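Local structure of lectin-related NK cell receptor LY49L1 (Mus musculus, 3G8K) at residues 109-112 / 113-117. The protein acts as a natural killer cell receptor of the Ly49 family, whose members recognise MHC class I through a C-type lectin-like domain. The protein carries 1 engineered substitution. Numbering follows the deposited sequence.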
loop_
_atom_site.group_PDB
_atom_site.type_symbol
_atom_site.label_atom_id
_atom_site.label_comp_id
_atom_site.label_asym_id
_atom_site.label_seq_id
_atom_site.Cartn_x
_atom_site.Cartn_y
_atom_site.Cartn_z
ATOM N N ASP A 109 4.870 -13.572 -14.781
ATOM C CA ASP A 109 4.714 -14.076 -16.127
ATOM C C ASP A 109 5.679 -13.369 -17.054
ATOM O O ASP A 109 6.106 -12.262 -16.767
ATOM C CB ASP A 109 3.260 -13.887 -16.562
ATOM C CG ASP A 109 2.863 -14.855 -17.673
ATOM O OD1 ASP A 109 1.752 -14.669 -18.183
ATOM O OD2 ASP A 109 3.671 -15.795 -18.000
ATOM N N ASN A 110 6.113 -14.016 -18.130
ATOM C CA ASN A 110 6.952 -13.350 -19.067
ATOM C C ASN A 110 6.084 -12.772 -20.174
ATOM O O ASN A 110 4.990 -13.276 -20.431
ATOM C CB ASN A 110 7.962 -14.294 -19.668
ATOM C CG ASN A 110 7.319 -15.445 -20.447
ATOM O OD1 ASN A 110 6.338 -16.076 -20.032
ATOM N ND2 ASN A 110 7.907 -15.727 -21.563
ATOM N N ASP A 111 6.595 -11.770 -20.849
ATOM C CA ASP A 111 5.798 -11.115 -21.868
ATOM C C ASP A 111 6.664 -10.266 -22.799
ATOM O O ASP A 111 7.808 -9.964 -22.478
ATOM C CB ASP A 111 4.635 -10.319 -21.259
ATOM C CG ASP A 111 3.421 -10.275 -22.201
ATOM O OD1 ASP A 111 3.628 -10.374 -23.446
ATOM O OD2 ASP A 111 2.263 -10.229 -21.748
ATOM N N ASN A 112 6.081 -9.870 -23.954
ATOM C CA ASN A 112 6.711 -9.033 -24.919
ATOM C C ASN A 112 7.258 -7.786 -24.279
ATOM O O ASN A 112 6.480 -6.947 -23.820
ATOM C CB ASN A 112 5.637 -8.610 -25.924
ATOM C CG ASN A 112 6.201 -8.059 -27.217
ATOM O OD1 ASN A 112 7.191 -7.335 -27.243
ATOM N ND2 ASN A 112 5.589 -8.429 -28.297
ATOM N N CYS A 113 8.561 -7.578 -24.382
ATOM C CA CYS A 113 9.193 -6.378 -23.807
ATOM C C CYS A 113 8.658 -5.063 -24.348
ATOM O O CYS A 113 8.917 -4.011 -23.786
ATOM C CB CYS A 113 10.682 -6.391 -24.005
ATOM S SG CYS A 113 11.500 -7.848 -23.279
ATOM N N ASP A 114 7.895 -5.132 -25.428
ATOM C CA ASP A 114 7.391 -3.916 -26.151
ATOM C C ASP A 114 6.004 -3.557 -25.724
ATOM O O ASP A 114 5.488 -2.463 -26.094
ATOM C CB ASP A 114 7.278 -4.257 -27.629
ATOM C CG ASP A 114 6.832 -3.060 -28.462
ATOM O OD1 ASP A 114 7.671 -2.104 -28.506
ATOM O OD2 ASP A 114 5.651 -3.058 -29.006
ATOM N N LYS A 115 5.318 -4.472 -25.027
ATOM C CA LYS A 115 4.043 -4.093 -24.508
ATOM C C LYS A 115 4.273 -3.067 -23.384
ATOM O O LYS A 115 5.286 -3.101 -22.704
ATOM C CB LYS A 115 3.223 -5.304 -23.987
ATOM C CG LYS A 115 2.549 -6.069 -25.074
ATOM C CD LYS A 115 1.660 -7.166 -24.678
ATOM C CE LYS A 115 0.399 -6.794 -24.015
ATOM N NZ LYS A 115 -0.444 -5.851 -24.822
ATOM N N SER A 116 3.269 -2.228 -23.161
ATOM C CA SER A 116 3.193 -1.133 -22.191
ATOM C C SER A 116 2.390 -1.631 -20.968
ATOM O O SER A 116 1.174 -1.942 -21.079
ATOM C CB SER A 116 2.470 0.071 -22.874
ATOM O OG SER A 116 3.319 0.700 -23.837
ATOM N N PHE A 117 3.103 -1.791 -19.822
ATOM C CA PHE A 117 2.546 -2.101 -18.477
ATOM C C PHE A 117 2.948 -1.006 -17.431
ATOM O O PHE A 117 3.837 -0.188 -17.685
ATOM C CB PHE A 117 2.974 -3.550 -18.025
ATOM C CG PHE A 117 2.414 -4.632 -18.946
ATOM C CD1 PHE A 117 3.218 -5.295 -19.842
ATOM C CD2 PHE A 117 1.066 -4.922 -18.938
ATOM C CE1 PHE A 117 2.705 -6.274 -20.697
ATOM C CE2 PHE A 117 0.542 -5.872 -19.814
ATOM C CZ PHE A 117 1.382 -6.559 -20.668
#
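The carboxylate of Asp111 meets the ring of Phe117 obliquely: Asp111 OD2 comes to 3.9 Å from Phe117 CZ, and the two planes stand 43° apart. Elsewhere around that ring, Trp64 packs edge-to-face and Leu102 of strand 100-104 makes a further contact. The other carboxylate oxygen serves the backbone, since Asp111 OD1 accepts the amide Asn112 N at 2.6 Å through its anti lone pair, the one turned away from OD2. The aliphatic part of Lys115 crosses the same carboxylate, with Lys115 CD 4.0 Å from Asp111 OD1. Bends at chi3 and chi4 carry the ammonium group off, so that Lys115 NZ stays 6.0 Å from Asp111 OD2, too far for a salt bridge.

Beyond this group the chain reverses in a type I beta turn from Asn112 to Lys115. Lys115 N donates to Asn112 O at 3.0 Å, the bond that closes the turn. The Asn112 amide and Asp114 carboxylate lie side by side, pointing the same way. With CG anti to the backbone N, chi1 -163° sets the amide beside the carbonyl carbon of Asn112, from where OD1 accepts Asp114 N at 2.9 Å, an Asx turn superposed on the beta turn; the donor is tilted 31° from the amide plane. Cys113, at the second turn position, directs SG into the disulfide with Cys100.

Two successive backbone amides and the Asn112 carbonyl are therefore tied within this surface loop leading from strand 108-111 toward strand 118-124 of the lectin-like domain, while the disulfide anchors the turn covalently. Any electrostatic attraction between Asp111 and Lys115 is probably modest, since their charged atoms do not touch; the carboxylate probably helps fix the amide of Asn112, just past the last strand residue.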